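Ribose 5-phosphate isomerase (Trypanosoma cruzi, PDB 3M1P) probably catalyses the reversible isomerisation of ribose 5-phosphate to ribulose 5-phosphate. Local coordinates at residues Gly65-Gly70 / Ala105-Val110. The protein carries 1 engineered substitution. Numbering follows the deposited sequence.
Sequences GVLAAG and ANIVCV. Engineered in segment 65-70: Ala69 (natural residue Cys).
Leu67 and Ile107 meet on one face of the central parallel sheet of this Rossmann-like alpha/beta/alpha fold, where strands 65-69 and 107-110 run side by side, 14° from parallel. The Leu67 side chain passes at a slant over that of Ile107, its CD1 3.9 Å from Ile107 CG2, and further along the same strand Cys109 SG rests against Leu67 CB. Helices 46-58 and 73-80 cover this face. On the reverse face, Val66 and Val108 point the same way, with Val66 CG2 3.8 Å from Val108 CG1. Next along, Ala68 CB touches Val110 CG2 at 3.7 Å; with Val110 CG1 anti to the carbonyl carbon (chi1 -63°), the other methyl, CG2, falls between the backbone N and the carbonyl carbon, turned to the neighbouring strand. Helix 117-129 packs over Val108 and Val110.

Gly65 and Ile107 make the shortest CA-CA pair across the two segments, 4.3 Å, and Ile107 CG1 lies against the bare glycine backbone. Five backbone hydrogen bonds join the two segments. Gly65 and Leu67 each use both N and O, while Val66 and Ala68 bond to strand 3-9 beyond. The engineered Ala69 closes the series through its N to Val110 O. At the other end, the Asn106 side chain turns to Arg86 N and Gly84 O, while its backbone O accepts Gly65 N at 2.9 Å, in the carbonyl plane.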
loop_
_atom_site.group_PDB
_atom_site.type_symbol
_atom_site.label_atom_id
_atom_site.label_comp_id
_atom_site.label_asym_id
_atom_site.label_seq_id
_atom_site.Cartn_x
_atom_site.Cartn_y
_atom_site.Cartn_z
ATOM N N GLY A 65 -5.646 2.045 -21.750
ATOM C CA GLY A 65 -6.448 3.021 -21.045
ATOM C C GLY A 65 -5.824 3.366 -19.712
ATOM O O GLY A 65 -5.176 2.534 -19.095
ATOM N N VAL A 66 -6.007 4.610 -19.287
ATOM C CA VAL A 66 -5.709 5.033 -17.929
ATOM C C VAL A 66 -6.996 5.583 -17.321
ATOM O O VAL A 66 -7.648 6.476 -17.891
ATOM C CB VAL A 66 -4.583 6.099 -17.878
ATOM C CG1 VAL A 66 -4.400 6.636 -16.447
ATOM C CG2 VAL A 66 -3.266 5.516 -18.406
ATOM N N LEU A 67 -7.388 5.028 -16.183
ATOM C CA LEU A 67 -8.552 5.545 -15.481
ATOM C C LEU A 67 -8.149 5.897 -14.070
ATOM O O LEU A 67 -7.613 5.058 -13.344
ATOM C CB LEU A 67 -9.715 4.548 -15.501
ATOM C CG LEU A 67 -10.327 4.283 -16.884
ATOM C CD1 LEU A 67 -11.319 3.087 -16.854
ATOM C CD2 LEU A 67 -10.995 5.548 -17.459
ATOM N N ALA A 68 -8.357 7.161 -13.715
ATOM C CA ALA A 68 -8.046 7.651 -12.385
ATOM C C ALA A 68 -9.321 8.186 -11.781
ATOM O O ALA A 68 -10.067 8.915 -12.439
ATOM C CB ALA A 68 -6.975 8.745 -12.450
ATOM N N ALA A 69 -9.592 7.795 -10.542
ATOM C CA ALA A 69 -10.762 8.274 -9.829
ATOM C C ALA A 69 -10.432 8.392 -8.344
ATOM O O ALA A 69 -9.261 8.412 -7.968
ATOM C CB ALA A 69 -11.966 7.342 -10.069
ATOM N N GLY A 70 -11.444 8.504 -7.494
ATOM C CA GLY A 70 -11.212 8.580 -6.050
ATOM C C GLY A 70 -10.395 7.386 -5.584
ATOM O O GLY A 70 -9.247 7.538 -5.136
ATOM N N ALA A 105 -3.013 -6.843 -18.993
ATOM C CA ALA A 105 -4.006 -5.810 -18.735
ATOM C C ALA A 105 -3.895 -4.720 -19.784
ATOM O O ALA A 105 -2.792 -4.346 -20.167
ATOM C CB ALA A 105 -3.825 -5.218 -17.324
ATOM N N ASN A 106 -5.027 -4.211 -20.251
ATOM C CA ASN A 106 -5.010 -3.127 -21.227
ATOM C C ASN A 106 -5.516 -1.811 -20.655
ATOM O O ASN A 106 -5.400 -0.780 -21.294
ATOM C CB ASN A 106 -5.764 -3.501 -22.531
ATOM C CG ASN A 106 -7.135 -4.135 -22.267
ATOM O OD1 ASN A 106 -7.796 -3.824 -21.275
ATOM N ND2 ASN A 106 -7.564 -5.029 -23.170
ATOM N N ILE A 107 -6.068 -1.845 -19.446
ATOM C CA ILE A 107 -6.406 -0.604 -18.742
ATOM C C ILE A 107 -5.847 -0.605 -17.311
ATOM O O ILE A 107 -6.048 -1.555 -16.567
ATOM C CB ILE A 107 -7.946 -0.322 -18.729
ATOM C CG1 ILE A 107 -8.483 -0.122 -20.162
ATOM C CG2 ILE A 107 -8.263 0.894 -17.819
ATOM C CD1 ILE A 107 -9.964 0.198 -20.277
ATOM N N VAL A 108 -5.135 0.460 -16.937
ATOM C CA VAL A 108 -4.673 0.629 -15.570
ATOM C C VAL A 108 -5.621 1.577 -14.847
ATOM O O VAL A 108 -5.997 2.619 -15.395
ATOM C CB VAL A 108 -3.173 1.087 -15.473
ATOM C CG1 VAL A 108 -2.907 2.468 -16.124
ATOM C CG2 VAL A 108 -2.673 1.056 -14.017
ATOM N N CYS A 109 -6.034 1.194 -13.640
ATOM C CA CYS A 109 -6.878 2.042 -12.801
ATOM C C CYS A 109 -6.128 2.424 -11.540
ATOM O O CYS A 109 -5.424 1.601 -10.966
ATOM C CB CYS A 109 -8.199 1.345 -12.450
ATOM S SG CYS A 109 -9.150 0.805 -13.932
ATOM N N VAL A 110 -6.294 3.677 -11.120
ATOM C CA VAL A 110 -5.671 4.193 -9.904
ATOM C C VAL A 110 -6.640 5.077 -9.128
ATOM O O VAL A 110 -7.603 5.617 -9.689
ATOM C CB VAL A 110 -4.374 5.007 -10.206
ATOM C CG1 VAL A 110 -3.308 4.133 -10.852
ATOM C CG2 VAL A 110 -4.677 6.213 -11.087
#